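PDB 3B1R: ribokinase, putative from Burkholderia thailandensis, which probably phosphorylates nucleosides as a kinase of the PfkB (ribokinase) family, and binds AMP, ADP and inosine. Local coordinates for residues D20-F25 with Q295-Y300; F173-G178 with T195-N200; E217-V222 with T235-D240; V248-V253 with L290-Q295. All blocks are in the same frame, centred on the assembly; numbering follows the deposited sequence.

Interaction 1. Residues D20-F25 with Q295-Y300; sequences DNIMTF and QGPQTY. With AMP (adenosine monophosphate), chain G.
I22 and P297 make the apolar centre of this contact. CD1 of I22 lies 3.5 Å from CD of P297, and the two side chains meet at a slant. The same methyl rests on the backbone of G296, with its CA 3.9 Å from I22 CD1. The first torsion of I22 (chi1 -58°) sets CG1 opposite the carbonyl carbon and sends the longer branch to the proline. The CG2 branch lies beside the amide of Q295. I22 and Q295 run antiparallel alongside one another, which brings Q295 NE2 to 3.8 Å from I22 CG2. Q295 is bent at its second torsion (chi2 59°), and its amide turns to the strand. T24 meets this amide head-on. Its OG1 gives a weak hydrogen bond to Q295 OE1, at 3.5 Å, and its CG2 touches the same amide.

D20 closes the other end. Its OD2 is 3.7 Å from P297 CG. The carboxylate also grips the ribose of AMP (chain G) with both oxygens: O2' donates to OD1 at 2.7 Å, and O3' donates to OD2 at 2.5 Å. This two-point hold fixes the rotation of the carboxylate. An aspartate that binds sugar hydroxyls in this way is a feature of the PfkB family.

T299 OG1 bonds back to Q295 O and ties the loop together. Strand 18-24 runs between strands 53-55 and 109-115 of the smaller sheet. The loop 295-300 links helix 277-291 to helix 304-315, and P297 packs against N60 of helix 57-67.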
# COMPACT_ATOMS: atom_id res chain seq x y z
N ASP A 20 -12.07 6.24 4.94
CA ASP A 20 -11.06 5.78 4.01
C ASP A 20 -10.04 6.85 3.67
O ASP A 20 -10.37 8.03 3.44
CB ASP A 20 -11.69 5.25 2.73
CG ASP A 20 -12.61 4.05 2.96
OD1 ASP A 20 -12.63 3.47 4.07
OD2 ASP A 20 -13.33 3.69 1.99
N ASN A 21 -8.79 6.41 3.62
CA ASN A 21 -7.67 7.20 3.21
C ASN A 21 -7.03 6.39 2.07
O ASN A 21 -6.40 5.36 2.30
CB ASN A 21 -6.73 7.40 4.41
CG ASN A 21 -7.48 7.88 5.68
OD1 ASN A 21 -7.73 9.07 5.86
ND2 ASN A 21 -7.84 6.93 6.55
N ILE A 22 -7.22 6.84 0.84
CA ILE A 22 -6.96 6.03 -0.36
C ILE A 22 -5.79 6.53 -1.20
O ILE A 22 -5.73 7.70 -1.56
CB ILE A 22 -8.24 5.90 -1.23
CG1 ILE A 22 -9.38 5.27 -0.41
CG2 ILE A 22 -7.96 5.09 -2.50
CD1 ILE A 22 -10.81 5.64 -0.89
N MET A 23 -4.87 5.62 -1.52
CA MET A 23 -3.71 5.94 -2.33
C MET A 23 -3.71 5.05 -3.58
O MET A 23 -3.29 3.89 -3.54
CB MET A 23 -2.42 5.74 -1.53
CG MET A 23 -2.35 6.57 -0.22
SD MET A 23 -3.30 5.89 1.17
CE MET A 23 -2.04 5.02 2.11
N THR A 24 -4.16 5.63 -4.70
CA THR A 24 -4.31 4.94 -5.97
C THR A 24 -3.14 5.16 -6.92
O THR A 24 -2.97 6.25 -7.47
CB THR A 24 -5.59 5.41 -6.69
OG1 THR A 24 -5.47 6.80 -7.03
CG2 THR A 24 -6.76 5.27 -5.81
N PHE A 25 -2.31 4.13 -7.11
CA PHE A 25 -1.29 4.12 -8.15
C PHE A 25 -1.99 4.20 -9.50
O PHE A 25 -2.90 3.40 -9.78
CB PHE A 25 -0.43 2.85 -8.07
CG PHE A 25 0.65 2.75 -9.14
CD1 PHE A 25 1.61 3.75 -9.27
CD2 PHE A 25 0.71 1.65 -9.99
CE1 PHE A 25 2.61 3.66 -10.24
CE2 PHE A 25 1.70 1.55 -10.96
CZ PHE A 25 2.65 2.55 -11.09
N GLN A 295 -12.67 9.63 -7.78
CA GLN A 295 -11.74 9.28 -6.70
C GLN A 295 -12.46 9.00 -5.37
O GLN A 295 -13.11 9.87 -4.80
CB GLN A 295 -10.67 10.40 -6.54
CG GLN A 295 -9.68 10.25 -5.38
CD GLN A 295 -8.85 8.96 -5.44
OE1 GLN A 295 -8.42 8.53 -6.51
NE2 GLN A 295 -8.61 8.36 -4.27
N GLY A 296 -12.33 7.77 -4.88
CA GLY A 296 -12.98 7.36 -3.65
C GLY A 296 -14.28 6.61 -3.89
O GLY A 296 -14.83 6.63 -4.99
N PRO A 297 -14.80 5.95 -2.84
CA PRO A 297 -15.95 5.07 -3.04
C PRO A 297 -17.27 5.78 -3.35
O PRO A 297 -18.13 5.21 -4.00
CB PRO A 297 -16.04 4.31 -1.71
CG PRO A 297 -15.34 5.17 -0.73
CD PRO A 297 -14.26 5.87 -1.47
N GLN A 298 -17.40 7.02 -2.90
CA GLN A 298 -18.67 7.72 -2.99
C GLN A 298 -18.55 9.14 -3.55
O GLN A 298 -19.29 10.03 -3.13
CB GLN A 298 -19.29 7.77 -1.60
CG GLN A 298 -19.50 6.43 -0.88
CD GLN A 298 -19.98 6.66 0.53
OE1 GLN A 298 -20.51 7.72 0.82
NE2 GLN A 298 -19.76 5.69 1.42
N THR A 299 -17.64 9.34 -4.49
CA THR A 299 -17.39 10.66 -5.07
C THR A 299 -18.19 10.87 -6.35
O THR A 299 -18.55 11.99 -6.70
CB THR A 299 -15.88 10.87 -5.32
OG1 THR A 299 -15.23 10.97 -4.05
CG2 THR A 299 -15.61 12.15 -6.11
N TYR A 300 -18.49 9.77 -7.04
CA TYR A 300 -19.48 9.83 -8.11
C TYR A 300 -20.84 10.23 -7.53
O TYR A 300 -21.16 9.83 -6.41
CB TYR A 300 -19.54 8.49 -8.85
CG TYR A 300 -20.26 7.35 -8.15
CD1 TYR A 300 -19.90 6.95 -6.86
CD2 TYR A 300 -21.26 6.64 -8.80
CE1 TYR A 300 -20.55 5.90 -6.22
CE2 TYR A 300 -21.92 5.59 -8.19
CZ TYR A 300 -21.55 5.22 -6.89
OH TYR A 300 -22.19 4.17 -6.26
P AMP G . -14.97 -2.39 -2.07
O1P AMP G . -15.15 -3.89 -2.21
O2P AMP G . -13.90 -1.79 -2.94
O3P AMP G . -16.28 -1.63 -2.17
O5' AMP G . -14.52 -2.16 -0.54
C5' AMP G . -13.86 -0.98 -0.09
C4' AMP G . -14.33 -0.73 1.33
O4' AMP G . -13.84 -1.78 2.17
C3' AMP G . -13.74 0.55 1.90
O3' AMP G . -14.73 1.61 1.84
C2' AMP G . -13.23 0.16 3.29
O2' AMP G . -13.73 1.03 4.30
C1' AMP G . -13.76 -1.26 3.48
N9 AMP G . -12.91 -2.23 4.17
C8 AMP G . -11.62 -2.47 3.90
N7 AMP G . -11.14 -3.46 4.67
C5 AMP G . -12.16 -3.87 5.45
C6 AMP G . -12.32 -4.87 6.50
N6 AMP G . -11.25 -5.63 6.84
N1 AMP G . -13.54 -5.00 7.06
C2 AMP G . -14.59 -4.24 6.71
N3 AMP G . -14.51 -3.28 5.75
C4 AMP G . -13.34 -3.06 5.11

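Interaction 2. Residues F173-G178 with T195-N200; sequences FDPGQG and TYIAVN. With AMP (adenosine monophosphate), chain G.
F173 and I197 pair as parallel neighbours in the large Rossmann-like sheet. Strand 171-173, helix 184-193 and strand 196-200 form a beta-alpha-beta crossover. The strand end is the tight part. F173 N bonds to Y196 O at 2.7 Å, and A198 N bonds to F173 O at 3.2 Å. The second donor stands above the carbonyl plane. I197 CD1 also reaches F173 O, and it packs 3.8 Å from P175 CD. The first torsion of I197 (chi1 163°) puts CG1 opposite the backbone N, and the turn at chi2 (89°) brings CD1 beside the proline. V199 CG1 meets P175 CD as well, at 3.9 Å. The proline crosses both branched side chains at about a right angle, and its CD sits over the centre of the F173 ring.

D174 marks the change. Its OD1 lies 3.3 Å from A198 O, but both are acceptors. R264 bridges the two residues: it makes a salt bridge to D174 OD2 and a weak hydrogen bond to A198 O. The D174 side chain is about 4 Å from a bound magnesium ion.

Past P175 the chain leaves strand 196-200, and packing between the segments ends. Q177 is partly exposed and turns to the nucleotide, with its CB and CG against the adenine. S44 of the second subunit packs on it. Q177 NE2 donates to O5' of AMP (chain G) at 3.2 Å, with an N-H...O angle of 162°.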
# COMPACT_ATOMS: atom_id res chain seq x y z
N PHE A 173 -24.71 -12.36 0.49
CA PHE A 173 -23.58 -12.48 1.41
C PHE A 173 -22.30 -12.11 0.68
O PHE A 173 -21.93 -12.75 -0.32
CB PHE A 173 -23.51 -13.90 2.00
CG PHE A 173 -22.32 -14.16 2.91
CD1 PHE A 173 -21.98 -13.26 3.91
CD2 PHE A 173 -21.59 -15.33 2.79
CE1 PHE A 173 -20.88 -13.52 4.76
CE2 PHE A 173 -20.50 -15.61 3.63
CZ PHE A 173 -20.15 -14.69 4.62
N ASP A 174 -21.65 -11.05 1.17
CA ASP A 174 -20.40 -10.54 0.62
C ASP A 174 -19.37 -10.58 1.72
O ASP A 174 -19.20 -9.62 2.45
CB ASP A 174 -20.57 -9.10 0.12
CG ASP A 174 -19.31 -8.53 -0.56
OD1 ASP A 174 -18.27 -9.22 -0.67
OD2 ASP A 174 -19.37 -7.38 -1.01
N PRO A 175 -18.66 -11.72 1.88
CA PRO A 175 -17.68 -11.70 2.96
C PRO A 175 -16.52 -10.75 2.67
O PRO A 175 -15.86 -10.30 3.60
CB PRO A 175 -17.18 -13.16 3.04
CG PRO A 175 -17.55 -13.77 1.69
CD PRO A 175 -18.71 -12.99 1.14
N GLY A 176 -16.30 -10.43 1.39
CA GLY A 176 -15.17 -9.57 0.99
C GLY A 176 -13.93 -9.65 1.88
O GLY A 176 -13.34 -10.72 2.05
N GLN A 177 -13.55 -8.51 2.44
CA GLN A 177 -12.32 -8.33 3.21
C GLN A 177 -12.36 -8.97 4.59
O GLN A 177 -11.35 -9.00 5.28
CB GLN A 177 -11.95 -6.84 3.36
CG GLN A 177 -11.66 -6.10 2.06
CD GLN A 177 -12.86 -5.37 1.49
OE1 GLN A 177 -13.99 -5.80 1.65
NE2 GLN A 177 -12.60 -4.28 0.78
N GLY A 178 -13.51 -9.51 4.99
CA GLY A 178 -13.63 -10.25 6.25
C GLY A 178 -13.29 -11.74 6.18
O GLY A 178 -13.36 -12.45 7.17
N THR A 195 -28.78 -16.34 0.59
CA THR A 195 -29.58 -16.49 -0.62
C THR A 195 -28.73 -16.28 -1.87
O THR A 195 -28.83 -17.04 -2.85
CB THR A 195 -30.80 -15.55 -0.61
OG1 THR A 195 -31.68 -15.98 0.43
CG2 THR A 195 -31.54 -15.58 -1.92
N TYR A 196 -27.90 -15.24 -1.83
CA TYR A 196 -26.96 -14.92 -2.91
C TYR A 196 -25.54 -14.75 -2.37
O TYR A 196 -25.35 -14.29 -1.24
CB TYR A 196 -27.36 -13.62 -3.62
CG TYR A 196 -28.85 -13.49 -3.92
CD1 TYR A 196 -29.67 -12.69 -3.12
CD2 TYR A 196 -29.42 -14.16 -4.99
CE1 TYR A 196 -31.05 -12.57 -3.40
CE2 TYR A 196 -30.79 -14.05 -5.27
CZ TYR A 196 -31.59 -13.25 -4.47
OH TYR A 196 -32.93 -13.15 -4.77
N ILE A 197 -24.55 -15.14 -3.17
CA ILE A 197 -23.16 -14.83 -2.85
C ILE A 197 -22.63 -13.92 -3.96
O ILE A 197 -22.82 -14.21 -5.14
CB ILE A 197 -22.30 -16.12 -2.64
CG1 ILE A 197 -20.80 -15.83 -2.74
CG2 ILE A 197 -22.67 -17.20 -3.63
CD1 ILE A 197 -20.15 -15.43 -1.42
N ALA A 198 -22.01 -12.80 -3.56
CA ALA A 198 -21.44 -11.83 -4.50
C ALA A 198 -20.01 -11.50 -4.11
O ALA A 198 -19.78 -10.84 -3.09
CB ALA A 198 -22.30 -10.56 -4.55
N VAL A 199 -19.04 -11.98 -4.88
CA VAL A 199 -17.62 -11.73 -4.60
C VAL A 199 -16.86 -11.30 -5.85
O VAL A 199 -17.38 -11.40 -6.96
CB VAL A 199 -16.91 -12.96 -3.97
CG1 VAL A 199 -17.29 -13.15 -2.49
CG2 VAL A 199 -17.21 -14.22 -4.78
N ASN A 200 -15.64 -10.79 -5.70
CA ASN A 200 -14.77 -10.58 -6.85
C ASN A 200 -14.01 -11.89 -7.07
O ASN A 200 -14.09 -12.78 -6.23
CB ASN A 200 -13.86 -9.33 -6.72
CG ASN A 200 -12.75 -9.47 -5.67
OD1 ASN A 200 -12.22 -10.56 -5.44
ND2 ASN A 200 -12.37 -8.34 -5.06
P AMP G . -14.97 -2.39 -2.07
O1P AMP G . -15.15 -3.89 -2.21
O2P AMP G . -13.90 -1.79 -2.94
O3P AMP G . -16.28 -1.63 -2.17
O5' AMP G . -14.52 -2.16 -0.54
C5' AMP G . -13.86 -0.98 -0.09
C4' AMP G . -14.33 -0.73 1.33
O4' AMP G . -13.84 -1.78 2.17
C3' AMP G . -13.74 0.55 1.90
O3' AMP G . -14.73 1.61 1.84
C2' AMP G . -13.23 0.16 3.29
O2' AMP G . -13.73 1.03 4.30
C1' AMP G . -13.76 -1.26 3.48
N9 AMP G . -12.91 -2.23 4.17
C8 AMP G . -11.62 -2.47 3.90
N7 AMP G . -11.14 -3.46 4.67
C5 AMP G . -12.16 -3.87 5.45
C6 AMP G . -12.32 -4.87 6.50
N6 AMP G . -11.25 -5.63 6.84
N1 AMP G . -13.54 -5.00 7.06
C2 AMP G . -14.59 -4.24 6.71
N3 AMP G . -14.51 -3.28 5.75
C4 AMP G . -13.34 -3.06 5.11

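Interaction 3. Residues E217-V222 with T235-D240; sequences EIASRV and TIRHRD
A219 and R237 make the closest side-chain packing here. A219 CB is 3.7 Å from R237 CD. It sits at the edge of the R237 guanidinium, near its plane, and 3.8 Å from NH1. R239 folds over the backbone of A219-V222. Its chain is bent at chi2 and chi3 (both -80°), which curls the guanidinium back. A219 O lies over one face of that group, not in close contact. R239 NH2 comes 3.2 Å from V222 O.

The next shell holds these groups. R237 NH1 makes a salt bridge to D216 of helix 215-219, which probably offsets its charge. R239 NH1 has a weak hydrogen bond to Q223 O.

Helix 215-219 leads into strand 224-228 of the large sheet, and strand 234-237 returns antiparallel beside it. The contact therefore packs segment 217-222 against the open end of this beta hairpin, away from the turn joining strands 224-228 and 234-237. R237 is backbone-bonded to L225 in that hairpin.

Further out, E217 O takes two bonds, from S220 OG at 2.8 Å and from R221 NH2 at 2.8 Å. They approach from opposite faces of its plane. On the other segment, H238 ND1 donates to D240 OD1 at 3.0 Å, in the plane of the ring.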
# COMPACT_ATOMS: atom_id res chain seq x y z
N GLU A 217 -20.12 -26.59 -6.36
CA GLU A 217 -20.68 -26.89 -5.04
C GLU A 217 -21.22 -25.68 -4.28
O GLU A 217 -22.12 -25.82 -3.44
CB GLU A 217 -19.65 -27.61 -4.17
CG GLU A 217 -19.56 -29.12 -4.44
CD GLU A 217 -18.62 -29.78 -3.47
OE1 GLU A 217 -17.40 -29.61 -3.65
OE2 GLU A 217 -19.10 -30.44 -2.51
N ILE A 218 -20.65 -24.50 -4.55
CA ILE A 218 -21.15 -23.26 -3.97
C ILE A 218 -22.48 -22.88 -4.63
O ILE A 218 -23.46 -22.63 -3.94
CB ILE A 218 -20.12 -22.11 -4.08
CG1 ILE A 218 -18.86 -22.42 -3.26
CG2 ILE A 218 -20.76 -20.78 -3.63
CD1 ILE A 218 -17.66 -21.54 -3.61
N ALA A 219 -22.47 -22.84 -5.96
CA ALA A 219 -23.64 -22.52 -6.78
C ALA A 219 -24.84 -23.44 -6.50
O ALA A 219 -26.00 -23.01 -6.59
CB ALA A 219 -23.27 -22.58 -8.26
N SER A 220 -24.56 -24.69 -6.14
CA SER A 220 -25.62 -25.63 -5.78
C SER A 220 -26.37 -25.20 -4.53
O SER A 220 -27.56 -25.49 -4.40
CB SER A 220 -25.07 -27.07 -5.63
OG SER A 220 -24.27 -27.22 -4.47
N ARG A 221 -25.69 -24.49 -3.62
CA ARG A 221 -26.26 -24.14 -2.30
C ARG A 221 -26.96 -22.78 -2.18
O ARG A 221 -27.67 -22.52 -1.20
CB ARG A 221 -25.19 -24.27 -1.21
CG ARG A 221 -24.80 -25.71 -0.91
CD ARG A 221 -23.63 -25.77 0.05
NE ARG A 221 -23.34 -27.14 0.48
CZ ARG A 221 -22.60 -28.01 -0.20
NH1 ARG A 221 -22.40 -29.23 0.28
NH2 ARG A 221 -22.06 -27.66 -1.37
N VAL A 222 -26.76 -21.91 -3.16
CA VAL A 222 -27.36 -20.59 -3.14
C VAL A 222 -28.19 -20.40 -4.38
O VAL A 222 -28.10 -21.18 -5.33
CB VAL A 222 -26.28 -19.47 -3.04
CG1 VAL A 222 -25.57 -19.55 -1.69
CG2 VAL A 222 -25.28 -19.57 -4.21
N THR A 235 -19.88 -12.61 -13.70
CA THR A 235 -20.63 -13.84 -13.96
C THR A 235 -21.79 -13.93 -12.96
O THR A 235 -21.58 -13.75 -11.76
CB THR A 235 -19.74 -15.09 -13.79
OG1 THR A 235 -18.88 -15.22 -14.93
CG2 THR A 235 -20.58 -16.35 -13.67
N ILE A 236 -23.00 -14.19 -13.46
CA ILE A 236 -24.15 -14.50 -12.60
C ILE A 236 -24.56 -15.96 -12.82
O ILE A 236 -25.14 -16.30 -13.84
CB ILE A 236 -25.36 -13.55 -12.84
CG1 ILE A 236 -24.96 -12.09 -12.59
CG2 ILE A 236 -26.55 -13.96 -11.94
CD1 ILE A 236 -26.09 -11.08 -12.77
N ARG A 237 -24.24 -16.80 -11.83
CA ARG A 237 -24.40 -18.25 -11.93
C ARG A 237 -25.70 -18.69 -11.24
O ARG A 237 -25.93 -18.34 -10.08
CB ARG A 237 -23.20 -18.94 -11.26
CG ARG A 237 -22.68 -20.24 -11.89
CD ARG A 237 -21.58 -20.85 -11.00
NE ARG A 237 -20.53 -21.54 -11.77
CZ ARG A 237 -20.43 -22.86 -11.90
NH1 ARG A 237 -21.32 -23.67 -11.34
NH2 ARG A 237 -19.44 -23.38 -12.63
N HIS A 238 -26.54 -19.43 -11.96
CA HIS A 238 -27.53 -20.33 -11.34
C HIS A 238 -26.93 -21.73 -11.43
O HIS A 238 -25.78 -21.90 -11.87
CB HIS A 238 -28.89 -20.33 -12.05
CG HIS A 238 -29.29 -19.01 -12.64
ND1 HIS A 238 -30.18 -18.91 -13.68
CD2 HIS A 238 -28.92 -17.74 -12.34
CE1 HIS A 238 -30.34 -17.64 -14.01
NE2 HIS A 238 -29.58 -16.91 -13.21
N ARG A 239 -27.70 -22.73 -11.03
CA ARG A 239 -27.27 -24.12 -11.21
C ARG A 239 -27.80 -24.64 -12.55
O ARG A 239 -27.53 -25.79 -12.93
CB ARG A 239 -27.73 -24.99 -10.03
CG ARG A 239 -29.19 -25.46 -10.10
CD ARG A 239 -30.14 -24.38 -9.64
NE ARG A 239 -30.20 -24.30 -8.18
CZ ARG A 239 -30.33 -23.17 -7.49
NH1 ARG A 239 -30.39 -22.01 -8.13
NH2 ARG A 239 -30.38 -23.20 -6.17
N ASP A 240 -28.54 -23.78 -13.26
CA ASP A 240 -29.23 -24.14 -14.50
C ASP A 240 -28.87 -23.20 -15.65
O ASP A 240 -29.42 -23.30 -16.76
CB ASP A 240 -30.75 -24.13 -14.27
CG ASP A 240 -31.39 -22.79 -14.62
OD1 ASP A 240 -31.06 -21.75 -14.00
OD2 ASP A 240 -32.26 -22.79 -15.52

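Interaction 4. Residues V248-V253 with L290-Q295; sequences VRAERV and LKIAHQ. With AMP (adenosine monophosphate), chain H.
H294 CE1 lies at the edge of the R252 guanidinium, near its plane. A293 CB is at the edge too, but its approach is doubtfully close. One face of the guanidinium carries E251 OE2, 3.9 Å above the plane and toward the rim. The E251 OE1 to R252 NH2 pair, at 3.6 Å, is a long salt bridge. It is electrostatic only, because the oxygen stands off the guanidinium plane. A293 O meets the guanidinium obliquely, 2.7 Å from R252 NH2. The H294 ring has L290 O in plane at its edge.

Inward the contact turns apolar. A250 CB touches I292 CG2 at 3.5 Å, and V253 CG1 touches I292 CD1 at 3.7 Å. R252 O is buried here with no polar partner in the model.

The segment 290-295 is held by a type I turn from K291 to H294, in which H294 N bonds to K291 O. K291 NZ adds a bond to H294 O at 2.8 Å, nearly straight out from the carbonyl.

I292 has CG1 opposite its backbone N (chi1 -155°). With chi2 also extended (162°), CD1 reaches 3.5 Å from N7 of AMP (chain H). From the other segment, V248 O lies 3.3 Å from C2 of that AMP. The two segments thus line an adenine pocket, consistent with the ATP site of PfkB kinases.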
# COMPACT_ATOMS: atom_id res chain seq x y z
N VAL A 248 -19.53 -2.00 -18.62
CA VAL A 248 -19.79 -0.75 -19.32
C VAL A 248 -18.44 -0.04 -19.42
O VAL A 248 -17.82 0.26 -18.39
CB VAL A 248 -20.85 0.12 -18.59
CG1 VAL A 248 -21.13 1.42 -19.34
CG2 VAL A 248 -22.14 -0.67 -18.40
N ARG A 249 -17.97 0.20 -20.64
CA ARG A 249 -16.66 0.86 -20.84
C ARG A 249 -16.60 2.18 -20.06
O ARG A 249 -17.54 2.98 -20.11
CB ARG A 249 -16.36 1.08 -22.32
CG ARG A 249 -14.88 1.25 -22.62
CD ARG A 249 -14.63 1.72 -24.04
NE ARG A 249 -13.84 2.95 -24.02
CZ ARG A 249 -12.53 3.00 -23.83
NH1 ARG A 249 -11.83 1.87 -23.69
NH2 ARG A 249 -11.91 4.17 -23.81
N ALA A 250 -15.52 2.38 -19.32
CA ALA A 250 -15.42 3.50 -18.41
C ALA A 250 -15.08 4.78 -19.15
O ALA A 250 -14.20 4.77 -20.01
CB ALA A 250 -14.37 3.22 -17.34
N GLU A 251 -15.78 5.87 -18.82
CA GLU A 251 -15.45 7.22 -19.33
C GLU A 251 -13.94 7.45 -19.22
O GLU A 251 -13.30 7.95 -20.16
CB GLU A 251 -16.21 8.30 -18.51
CG GLU A 251 -15.75 9.75 -18.73
CD GLU A 251 -16.29 10.74 -17.69
OE1 GLU A 251 -16.98 10.32 -16.73
OE2 GLU A 251 -16.01 11.96 -17.82
N ARG A 252 -13.41 7.10 -18.06
CA ARG A 252 -11.98 7.02 -17.77
C ARG A 252 -11.83 6.18 -16.50
O ARG A 252 -12.83 5.93 -15.82
CB ARG A 252 -11.37 8.42 -17.60
CG ARG A 252 -12.13 9.35 -16.68
CD ARG A 252 -11.66 10.81 -16.87
NE ARG A 252 -12.15 11.76 -15.85
CZ ARG A 252 -13.15 11.53 -14.99
NH1 ARG A 252 -13.51 12.47 -14.12
NH2 ARG A 252 -13.79 10.38 -14.98
N VAL A 253 -10.61 5.75 -16.20
CA VAL A 253 -10.34 4.96 -15.00
C VAL A 253 -9.47 5.79 -14.04
O VAL A 253 -8.29 6.05 -14.33
CB VAL A 253 -9.68 3.60 -15.36
CG1 VAL A 253 -9.46 2.75 -14.11
CG2 VAL A 253 -10.53 2.84 -16.38
N LEU A 290 -19.55 3.86 -13.61
CA LEU A 290 -19.70 5.26 -13.20
C LEU A 290 -18.84 5.63 -12.00
O LEU A 290 -18.35 6.76 -11.92
CB LEU A 290 -21.17 5.61 -12.89
CG LEU A 290 -22.18 5.53 -14.04
CD1 LEU A 290 -23.57 5.84 -13.51
CD2 LEU A 290 -21.82 6.48 -15.19
N LYS A 291 -18.69 4.71 -11.05
CA LYS A 291 -17.87 5.01 -9.87
C LYS A 291 -16.38 5.16 -10.23
O LYS A 291 -15.72 6.07 -9.74
CB LYS A 291 -18.03 3.96 -8.76
CG LYS A 291 -17.46 4.41 -7.40
CD LYS A 291 -16.30 3.55 -6.90
CE LYS A 291 -14.99 3.77 -7.62
NZ LYS A 291 -14.30 5.06 -7.26
N ILE A 292 -15.89 4.25 -11.08
CA ILE A 292 -14.46 4.16 -11.41
C ILE A 292 -13.91 5.45 -12.03
O ILE A 292 -12.70 5.62 -12.15
CB ILE A 292 -14.16 2.94 -12.33
CG1 ILE A 292 -12.72 2.48 -12.18
CG2 ILE A 292 -14.49 3.25 -13.80
CD1 ILE A 292 -12.47 1.07 -12.70
N ALA A 293 -14.81 6.34 -12.44
CA ALA A 293 -14.43 7.60 -13.06
C ALA A 293 -14.19 8.69 -12.01
O ALA A 293 -13.87 9.83 -12.36
CB ALA A 293 -15.49 8.03 -14.07
N HIS A 294 -14.36 8.35 -10.73
CA HIS A 294 -14.20 9.31 -9.64
C HIS A 294 -13.39 8.74 -8.47
O HIS A 294 -13.42 7.53 -8.21
CB HIS A 294 -15.56 9.86 -9.19
CG HIS A 294 -16.40 10.36 -10.33
ND1 HIS A 294 -16.36 11.67 -10.76
CD2 HIS A 294 -17.24 9.71 -11.17
CE1 HIS A 294 -17.17 11.82 -11.80
NE2 HIS A 294 -17.71 10.64 -12.07
N GLN A 295 -12.67 9.63 -7.78
CA GLN A 295 -11.74 9.28 -6.70
C GLN A 295 -12.46 9.00 -5.37
O GLN A 295 -13.11 9.87 -4.80
CB GLN A 295 -10.67 10.40 -6.54
CG GLN A 295 -9.68 10.25 -5.38
CD GLN A 295 -8.85 8.96 -5.44
OE1 GLN A 295 -8.42 8.53 -6.51
NE2 GLN A 295 -8.61 8.36 -4.27
P AMP H . -14.40 -5.32 -9.14
O1P AMP H . -14.81 -5.22 -7.69
O2P AMP H . -13.06 -4.68 -9.40
O3P AMP H . -14.57 -6.70 -9.72
O5' AMP H . -15.43 -4.37 -9.91
C5' AMP H . -16.82 -4.54 -9.70
C4' AMP H . -17.56 -4.20 -10.97
O4' AMP H . -17.39 -2.80 -11.23
C3' AMP H . -17.10 -4.94 -12.22
O3' AMP H . -17.70 -6.24 -12.42
C2' AMP H . -17.55 -3.94 -13.27
O2' AMP H . -18.97 -3.99 -13.51
C1' AMP H . -17.24 -2.60 -12.63
N9 AMP H . -15.84 -2.32 -13.00
C8 AMP H . -14.72 -2.58 -12.29
N7 AMP H . -13.61 -2.21 -12.98
C5 AMP H . -14.02 -1.72 -14.18
C6 AMP H . -13.38 -1.16 -15.39
N6 AMP H . -12.03 -1.04 -15.47
N1 AMP H . -14.18 -0.77 -16.41
C2 AMP H . -15.52 -0.88 -16.36
N3 AMP H . -16.16 -1.38 -15.29
C4 AMP H . -15.48 -1.80 -14.19

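In the fold
Interaction 2 is the buried contact, within the large sheet, and it relies on backbone hydrogen bonds. Interactions 1 and 4 are partly buried, and both use the chain that follows helix 277-291. They share Q295 and touch where K291 NZ meets G296 O. Interaction 1 has I22 on P297 and a weak amide bond; interaction 4 has exposed R252 and buried I292. Interaction 3 is also partly buried but lies farthest from the chain centre, with two arginines around A219. It joins interaction 2 through I197, which packs on V222 and I218. It is about 17 Å from interaction 1 between nearest atoms. D20 and Q177 hold the same AMP (chain G), while interaction 4 borders AMP (chain H).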